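Local coordinates for protein tudor (Drosophila melanogaster, PDB 3NTK), which recognises methylated arginine in the Piwi protein Aubergine through this last extended Tudor domain and is required for germ cell formation, at residues His4-Val9 and Phe138-Leu143; Val19-Asp24 and Tyr107-Glu112. All blocks are in the same frame, centred on the assembly; numbering follows the deposited sequence.

Contact 1. Residues His4-Val9 and Phe138-Leu143; sequences HNCVVV and FQVEIL
Asn5 and Gln139 both turn CG back beside their own backbone N, chi1 -74° and -64°, and the two side chains run side by side. The Gln139 chain then bends at chi2, and NE2 donates to Asn5 OD1 at 3.0 Å. The bond lies in the carbonyl plane of Asn5, yet the two amide planes are nearly perpendicular, 88° apart. Each amide has a second partner. Gln139 OE1 accepts from the backbone N of Ser159, and Asn5 ND2 donates to Glu22 OE1. This fixes which way round both groups sit.

The backbones pair antiparallel. Asn5 and Gln139 form the non-hydrogen-bonded pair, with CA atoms 4.4 Å apart. The hydrogen-bonded pairs His4-Val140 and Cys6-Phe138 flank it. Phe138 N to Cys6 O, 2.8 Å, is nearly straight. His4 ND1 adds a weak bond to Val140 O, which already accepts from His4 N.

Cys6, Phe138 and Val140 share the other face of the sheet. Cys6 SG meets Val140 CG1 at 3.8 Å, and Val8 CG2 approaches the Phe138 ring obliquely at CD1, 4.1 Å away. Ile130 of helix 120-131 also touches both Val8 and Phe138. This joining of the N-terminal strand to strand 137-145, far along the chain, belongs to the OB-fold, the SN-like part of an extended Tudor domain.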
ATOM      1  N   HIS A   4      11.018  -0.449 -12.530  1.00 31.59           N
ATOM      2  CA  HIS A   4      10.879   0.624 -11.551  1.00 31.36           C
ATOM      3  C   HIS A   4      11.186   0.098 -10.159  1.00 28.57           C
ATOM      4  O   HIS A   4      10.676  -0.946  -9.766  1.00 28.66           O
ATOM      5  CB  HIS A   4       9.454   1.183 -11.530  1.00 33.56           C
ATOM      6  CG  HIS A   4       8.950   1.633 -12.863  1.00 37.57           C
ATOM      7  ND1 HIS A   4       8.247   0.804 -13.710  1.00 40.13           N
ATOM      8  CD2 HIS A   4       9.029   2.831 -13.487  1.00 39.36           C
ATOM      9  CE1 HIS A   4       7.910   1.474 -14.798  1.00 39.34           C
ATOM     10  NE2 HIS A   4       8.372   2.706 -14.688  1.00 41.47           N
ATOM     11  N   ASN A   5      12.010   0.826  -9.414  1.00 26.79           N
ATOM     12  CA  ASN A   5      12.340   0.429  -8.053  1.00 26.50           C
ATOM     13  C   ASN A   5      11.156   0.700  -7.142  1.00 27.29           C
ATOM     14  O   ASN A   5      10.453   1.701  -7.305  1.00 27.02           O
ATOM     15  CB  ASN A   5      13.543   1.212  -7.529  1.00 27.18           C
ATOM     16  CG  ASN A   5      14.847   0.757  -8.147  1.00 28.73           C
ATOM     17  OD1 ASN A   5      15.089  -0.444  -8.287  1.00 27.53           O
ATOM     18  ND2 ASN A   5      15.703   1.712  -8.502  1.00 28.64           N
ATOM     19  N   CYS A   6      10.951  -0.192  -6.181  1.00 25.28           N
ATOM     20  CA  CYS A   6       9.870  -0.058  -5.221  1.00 26.45           C
ATOM     21  C   CYS A   6      10.191  -0.895  -3.995  1.00 27.26           C
ATOM     22  O   CYS A   6      11.179  -1.636  -3.969  1.00 26.84           O
ATOM     23  CB  CYS A   6       8.558  -0.549  -5.827  1.00 27.18           C
ATOM     24  SG  CYS A   6       8.536  -2.313  -6.203  1.00 28.80           S
ATOM     25  N   VAL A   7       9.355  -0.756  -2.975  1.00 25.50           N
ATOM     26  CA  VAL A   7       9.497  -1.532  -1.760  1.00 27.12           C
ATOM     27  C   VAL A   7       8.124  -2.157  -1.586  1.00 26.21           C
ATOM     28  O   VAL A   7       7.116  -1.512  -1.869  1.00 24.95           O
ATOM     29  CB  VAL A   7       9.824  -0.641  -0.532  1.00 30.29           C
ATOM     30  CG1 VAL A   7       9.798  -1.472   0.734  1.00 33.00           C
ATOM     31  CG2 VAL A   7      11.199  -0.003  -0.696  1.00 31.21           C
ATOM     32  N   VAL A   8       8.085  -3.417  -1.163  1.00 24.71           N
ATOM     33  CA  VAL A   8       6.814  -4.098  -0.945  1.00 25.79           C
ATOM     34  C   VAL A   8       6.379  -3.762   0.480  1.00 26.92           C
ATOM     35  O   VAL A   8       7.110  -4.022   1.432  1.00 28.29           O
ATOM     36  CB  VAL A   8       6.972  -5.628  -1.097  1.00 24.27           C
ATOM     37  CG1 VAL A   8       5.650  -6.327  -0.810  1.00 24.83           C
ATOM     38  CG2 VAL A   8       7.449  -5.959  -2.508  1.00 24.68           C
ATOM     39  N   VAL A   9       5.195  -3.177   0.631  1.00 26.38           N
ATOM     40  CA  VAL A   9       4.717  -2.799   1.956  1.00 25.80           C
ATOM     41  C   VAL A   9       3.673  -3.746   2.527  1.00 28.03           C
ATOM     42  O   VAL A   9       3.432  -3.758   3.738  1.00 28.51           O
ATOM     43  CB  VAL A   9       4.141  -1.359   1.957  1.00 25.15           C
ATOM     44  CG1 VAL A   9       5.248  -0.365   1.639  1.00 24.44           C
ATOM     45  CG2 VAL A   9       3.003  -1.239   0.938  1.00 25.94           C
ATOM     46  N   PHE A 138      12.906  -3.808  -4.540  1.00 27.89           N
ATOM     47  CA  PHE A 138      12.591  -4.769  -5.591  1.00 25.73           C
ATOM     48  C   PHE A 138      12.310  -3.913  -6.813  1.00 24.58           C
ATOM     49  O   PHE A 138      12.264  -2.690  -6.713  1.00 25.49           O
ATOM     50  CB  PHE A 138      11.318  -5.564  -5.264  1.00 25.62           C
ATOM     51  CG  PHE A 138      11.500  -6.605  -4.198  1.00 24.42           C
ATOM     52  CD1 PHE A 138      11.486  -6.257  -2.856  1.00 26.01           C
ATOM     53  CD2 PHE A 138      11.704  -7.936  -4.544  1.00 24.74           C
ATOM     54  CE1 PHE A 138      11.677  -7.224  -1.867  1.00 26.90           C
ATOM     55  CE2 PHE A 138      11.895  -8.908  -3.564  1.00 26.02           C
ATOM     56  CZ  PHE A 138      11.882  -8.553  -2.227  1.00 26.76           C
ATOM     57  N   GLN A 139      12.141  -4.540  -7.968  1.00 24.75           N
ATOM     58  CA  GLN A 139      11.794  -3.785  -9.165  1.00 24.39           C
ATOM     59  C   GLN A 139      10.570  -4.445  -9.771  1.00 25.80           C
ATOM     60  O   GLN A 139      10.364  -5.651  -9.622  1.00 24.64           O
ATOM     61  CB  GLN A 139      12.918  -3.785 -10.203  1.00 24.09           C
ATOM     62  CG  GLN A 139      14.198  -3.106  -9.758  1.00 24.67           C
ATOM     63  CD  GLN A 139      14.963  -3.951  -8.777  1.00 27.25           C
ATOM     64  OE1 GLN A 139      15.234  -5.129  -9.038  1.00 30.42           O
ATOM     65  NE2 GLN A 139      15.324  -3.365  -7.640  1.00 28.35           N
ATOM     66  N   VAL A 140       9.743  -3.648 -10.430  1.00 27.19           N
ATOM     67  CA  VAL A 140       8.558  -4.180 -11.082  1.00 26.64           C
ATOM     68  C   VAL A 140       8.477  -3.641 -12.494  1.00 27.23           C
ATOM     69  O   VAL A 140       8.829  -2.488 -12.750  1.00 27.09           O
ATOM     70  CB  VAL A 140       7.244  -3.792 -10.347  1.00 28.09           C
ATOM     71  CG1 VAL A 140       7.149  -4.520  -9.017  1.00 28.38           C
ATOM     72  CG2 VAL A 140       7.177  -2.279 -10.147  1.00 28.90           C
ATOM     73  N   GLU A 141       8.048  -4.496 -13.415  1.00 26.54           N
ATOM     74  CA  GLU A 141       7.848  -4.090 -14.793  1.00 28.11           C
ATOM     75  C   GLU A 141       6.329  -4.017 -14.853  1.00 27.39           C
ATOM     76  O   GLU A 141       5.658  -5.010 -14.585  1.00 24.61           O
ATOM     77  CB  GLU A 141       8.351  -5.156 -15.772  1.00 29.69           C
ATOM     78  CG  GLU A 141       8.420  -4.672 -17.219  1.00 34.86           C
ATOM     79  CD  GLU A 141       8.468  -5.808 -18.234  1.00 37.57           C
ATOM     80  OE1 GLU A 141       9.024  -6.882 -17.913  1.00 39.81           O
ATOM     81  OE2 GLU A 141       7.961  -5.620 -19.361  1.00 39.64           O
ATOM     82  N   ILE A 142       5.783  -2.845 -15.161  1.00 27.06           N
ATOM     83  CA  ILE A 142       4.333  -2.701 -15.232  1.00 28.97           C
ATOM     84  C   ILE A 142       3.834  -3.079 -16.621  1.00 30.79           C
ATOM     85  O   ILE A 142       4.104  -2.388 -17.605  1.00 29.77           O
ATOM     86  CB  ILE A 142       3.894  -1.259 -14.898  1.00 31.04           C
ATOM     87  CG1 ILE A 142       4.441  -0.860 -13.528  1.00 31.11           C
ATOM     88  CG2 ILE A 142       2.369  -1.161 -14.884  1.00 30.05           C
ATOM     89  CD1 ILE A 142       4.082   0.554 -13.110  1.00 33.44           C
ATOM     90  N   LEU A 143       3.108  -4.190 -16.691  1.00 29.39           N
ATOM     91  CA  LEU A 143       2.587  -4.677 -17.955  1.00 31.86           C
ATOM     92  C   LEU A 143       1.271  -4.003 -18.304  1.00 33.01           C
ATOM     93  O   LEU A 143       0.935  -3.852 -19.480  1.00 36.08           O
ATOM     94  CB  LEU A 143       2.395  -6.196 -17.893  1.00 32.70           C
ATOM     95  CG  LEU A 143       3.638  -7.006 -17.506  1.00 34.78           C
ATOM     96  CD1 LEU A 143       3.291  -8.486 -17.484  1.00 35.74           C
ATOM     97  CD2 LEU A 143       4.759  -6.738 -18.490  1.00 36.29           C
TER

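Contact 2. Residues Val19-Asp24 and Tyr107-Glu112; sequences VQMESD and YSRHCE
Asp24 and Arg109 form a salt bridge. Arg109 NH2 donates to Asp24 OD2 at 2.9 Å. The oxygen is met on its syn side, 22° out of the carboxylate plane. Arg109 NE makes a weak second bond to the same oxygen. The two flat groups are turned 40° against each other, and the guanidinium offers its edge. Met21 CG lies over one guanidinium face, 3.4 Å from NE and offset toward the rim. Beyond CG the Arg109 chain runs extended to NE, with chi2 and chi3 both -174°, and this carries the charge across to Asp24.

Two waters also donate to Asp24 OD2. One of them accepts from Met21 N and donates to Tyr107 O at 2.8 Å, so it ties three residues together. The other also accepts a weak bond from Arg109 NE. Asp24 CB rests obliquely against Tyr107 CD1, 3.9 Å away. With an alanine in place of Arg109, the Asp24 carboxylate is likely to lose its charged mate, and Met21 CG the flat group it lies over.

Further out, the backbone sets the positions. Asp24 N bonds to Met21 O and holds the turn after strand 16-21. Val19 and Arg109 form an antiparallel hydrogen-bonded pair, in which Arg109 N reaches Val19 O at 2.8 Å. Val19 CG2 packs on Cys111 SG at 3.8 Å. The Tyr107 side chain touches Ala27, Leu28 and Met31 of helix 25-38, and Ser108 OG bonds to Ile83 O. Residues 107-108 thus sit against helix 25-38 and Ile83 just before the chain enters strand 109-113. This return of the chain, with strands before and after the canonical Tudor barrel pairing in one OB-fold sheet, is characteristic of an extended Tudor domain.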
ATOM      1  N   VAL A  19       2.874  -2.015  -3.136  1.00 21.29           N
ATOM      2  CA  VAL A  19       4.216  -1.464  -3.203  1.00 22.20           C
ATOM      3  C   VAL A  19       4.205   0.054  -3.130  1.00 23.91           C
ATOM      4  O   VAL A  19       3.175   0.698  -3.335  1.00 23.90           O
ATOM      5  CB  VAL A  19       4.925  -1.857  -4.515  1.00 20.02           C
ATOM      6  CG1 VAL A  19       4.919  -3.368  -4.675  1.00 19.25           C
ATOM      7  CG2 VAL A  19       4.249  -1.183  -5.708  1.00 20.70           C
ATOM      8  N   GLN A  20       5.366   0.610  -2.816  1.00 23.12           N
ATOM      9  CA  GLN A  20       5.551   2.049  -2.769  1.00 24.77           C
ATOM     10  C   GLN A  20       6.694   2.276  -3.745  1.00 25.28           C
ATOM     11  O   GLN A  20       7.818   1.825  -3.516  1.00 23.92           O
ATOM     12  CB  GLN A  20       5.939   2.522  -1.362  1.00 24.45           C
ATOM     13  CG  GLN A  20       4.750   2.678  -0.406  1.00 26.53           C
ATOM     14  CD  GLN A  20       5.148   3.185   0.977  1.00 27.87           C
ATOM     15  OE1 GLN A  20       4.294   3.556   1.788  1.00 28.74           O
ATOM     16  NE2 GLN A  20       6.447   3.194   1.256  1.00 25.38           N
ATOM     17  N   MET A  21       6.389   2.945  -4.850  1.00 25.57           N
ATOM     18  CA  MET A  21       7.378   3.227  -5.878  1.00 26.75           C
ATOM     19  C   MET A  21       8.398   4.250  -5.397  1.00 28.19           C
ATOM     20  O   MET A  21       8.050   5.231  -4.735  1.00 27.96           O
ATOM     21  CB  MET A  21       6.688   3.755  -7.137  1.00 27.49           C
ATOM     22  CG  MET A  21       5.570   2.867  -7.659  1.00 30.09           C
ATOM     23  SD  MET A  21       6.151   1.237  -8.178  1.00 34.83           S
ATOM     24  CE  MET A  21       6.857   1.639  -9.713  1.00 36.05           C
ATOM     25  N   GLU A  22       9.657   4.016  -5.745  1.00 28.26           N
ATOM     26  CA  GLU A  22      10.744   4.908  -5.368  1.00 30.56           C
ATOM     27  C   GLU A  22      10.443   6.323  -5.857  1.00 30.50           C
ATOM     28  O   GLU A  22      10.745   7.304  -5.179  1.00 31.90           O
ATOM     29  CB  GLU A  22      12.051   4.405  -5.987  1.00 32.41           C
ATOM     30  CG  GLU A  22      13.298   5.182  -5.600  1.00 36.72           C
ATOM     31  CD  GLU A  22      14.548   4.611  -6.250  1.00 38.63           C
ATOM     32  OE1 GLU A  22      14.628   4.617  -7.497  1.00 40.52           O
ATOM     33  OE2 GLU A  22      15.446   4.146  -5.516  1.00 42.39           O
ATOM     34  N   SER A  23       9.842   6.421  -7.035  1.00 30.71           N
ATOM     35  CA  SER A  23       9.509   7.718  -7.615  1.00 31.81           C
ATOM     36  C   SER A  23       8.496   8.510  -6.780  1.00 31.84           C
ATOM     37  O   SER A  23       8.500   9.740  -6.804  1.00 32.76           O
ATOM     38  CB  SER A  23       8.967   7.533  -9.037  1.00 32.44           C
ATOM     39  OG  SER A  23       7.735   6.827  -9.037  1.00 33.92           O
ATOM     40  N   ASP A  24       7.630   7.815  -6.045  1.00 30.23           N
ATOM     41  CA  ASP A  24       6.623   8.491  -5.224  1.00 29.81           C
ATOM     42  C   ASP A  24       7.078   8.802  -3.797  1.00 29.88           C
ATOM     43  O   ASP A  24       6.360   9.473  -3.050  1.00 27.87           O
ATOM     44  CB  ASP A  24       5.336   7.658  -5.142  1.00 29.95           C
ATOM     45  CG  ASP A  24       4.623   7.533  -6.475  1.00 34.06           C
ATOM     46  OD1 ASP A  24       4.840   8.391  -7.356  1.00 34.08           O
ATOM     47  OD2 ASP A  24       3.823   6.578  -6.627  1.00 33.12           O
ATOM     48  N   TYR A 107      -0.343   6.765  -2.436  1.00 24.14           N
ATOM     49  CA  TYR A 107       1.076   6.497  -2.617  1.00 25.36           C
ATOM     50  C   TYR A 107       1.512   5.042  -2.472  1.00 23.98           C
ATOM     51  O   TYR A 107       2.704   4.743  -2.504  1.00 25.43           O
ATOM     52  CB  TYR A 107       1.911   7.418  -1.724  1.00 27.15           C
ATOM     53  CG  TYR A 107       1.849   8.854  -2.190  1.00 29.14           C
ATOM     54  CD1 TYR A 107       2.197   9.193  -3.497  1.00 31.51           C
ATOM     55  CD2 TYR A 107       1.405   9.867  -1.343  1.00 29.81           C
ATOM     56  CE1 TYR A 107       2.103  10.506  -3.953  1.00 33.99           C
ATOM     57  CE2 TYR A 107       1.307  11.184  -1.789  1.00 32.14           C
ATOM     58  CZ  TYR A 107       1.657  11.494  -3.096  1.00 34.32           C
ATOM     59  OH  TYR A 107       1.559  12.791  -3.550  1.00 37.89           O
ATOM     60  N   SER A 108       0.546   4.147  -2.298  1.00 22.33           N
ATOM     61  CA  SER A 108       0.835   2.714  -2.269  1.00 23.48           C
ATOM     62  C   SER A 108       0.059   2.218  -3.490  1.00 24.01           C
ATOM     63  O   SER A 108      -0.994   2.776  -3.835  1.00 24.71           O
ATOM     64  CB  SER A 108       0.330   2.032  -0.985  1.00 22.73           C
ATOM     65  OG  SER A 108      -1.077   1.887  -0.958  1.00 26.18           O
ATOM     66  N   ARG A 109       0.581   1.204  -4.166  1.00 21.17           N
ATOM     67  CA  ARG A 109      -0.085   0.681  -5.350  1.00 23.54           C
ATOM     68  C   ARG A 109      -0.368  -0.795  -5.238  1.00 23.00           C
ATOM     69  O   ARG A 109       0.497  -1.569  -4.832  1.00 21.48           O
ATOM     70  CB  ARG A 109       0.777   0.918  -6.584  1.00 24.47           C
ATOM     71  CG  ARG A 109       1.147   2.356  -6.775  1.00 28.54           C
ATOM     72  CD  ARG A 109       1.871   2.559  -8.079  1.00 28.93           C
ATOM     73  NE  ARG A 109       2.357   3.928  -8.187  1.00 30.36           N
ATOM     74  CZ  ARG A 109       2.843   4.455  -9.303  1.00 31.32           C
ATOM     75  NH1 ARG A 109       2.904   3.723 -10.409  1.00 30.08           N
ATOM     76  NH2 ARG A 109       3.272   5.708  -9.306  1.00 31.93           N
ATOM     77  N   HIS A 110      -1.590  -1.183  -5.587  1.00 20.94           N
ATOM     78  CA  HIS A 110      -1.952  -2.582  -5.555  1.00 20.84           C
ATOM     79  C   HIS A 110      -1.411  -3.218  -6.833  1.00 20.69           C
ATOM     80  O   HIS A 110      -1.516  -2.638  -7.925  1.00 20.74           O
ATOM     81  CB  HIS A 110      -3.473  -2.758  -5.489  1.00 22.29           C
ATOM     82  CG  HIS A 110      -3.900  -4.186  -5.355  1.00 25.82           C
ATOM     83  ND1 HIS A 110      -4.623  -4.842  -6.329  1.00 27.32           N
ATOM     84  CD2 HIS A 110      -3.664  -5.099  -4.382  1.00 24.57           C
ATOM     85  CE1 HIS A 110      -4.811  -6.098  -5.962  1.00 26.92           C
ATOM     86  NE2 HIS A 110      -4.240  -6.280  -4.786  1.00 27.13           N
ATOM     87  N   CYS A 111      -0.837  -4.408  -6.686  1.00 20.98           N
ATOM     88  CA  CYS A 111      -0.257  -5.152  -7.802  1.00 21.10           C
ATOM     89  C   CYS A 111      -0.618  -6.622  -7.741  1.00 22.37           C
ATOM     90  O   CYS A 111      -0.951  -7.149  -6.679  1.00 22.81           O
ATOM     91  CB  CYS A 111       1.275  -5.099  -7.764  1.00 22.33           C
ATOM     92  SG  CYS A 111       2.045  -3.494  -7.809  1.00 26.85           S
ATOM     93  N   GLU A 112      -0.532  -7.285  -8.891  1.00 23.02           N
ATOM     94  CA  GLU A 112      -0.758  -8.721  -8.966  1.00 24.43           C
ATOM     95  C   GLU A 112       0.226  -9.224 -10.011  1.00 24.97           C
ATOM     96  O   GLU A 112       0.407  -8.605 -11.057  1.00 23.00           O
ATOM     97  CB  GLU A 112      -2.204  -9.078  -9.343  1.00 27.90           C
ATOM     98  CG  GLU A 112      -2.687  -8.683 -10.721  1.00 32.96           C
ATOM     99  CD  GLU A 112      -4.078  -9.248 -11.015  1.00 36.60           C
ATOM    100  OE1 GLU A 112      -4.977  -9.082 -10.161  1.00 39.15           O
ATOM    101  OE2 GLU A 112      -4.284  -9.853 -12.094  1.00 33.58           O
TER
HETATM  102  O   HOH W   1       3.787   4.311  -5.086  1.00 23.29           O
HETATM  103  O   HOH W   2       0.900   6.393  -6.656  1.00 27.55           O

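Both contacts lie in the same OB-fold sheet, and their centres lie about 7 Å apart. Strand 4-11 takes part in contact 1 and strand 16-21 in contact 2. These strands are themselves paired, through bonds such as Val7 O to Gln20 N. Met21 also packs against His4 and Cys6, which joins the two sites. Contact 1 is the more buried. It relies on three successive backbone pairs, an amide pair and an apolar face near helix 120-131. Contact 2 is partly buried and has one backbone pair. Its outer end holds by charge and bridging water, where the sheet approaches helix 25-38.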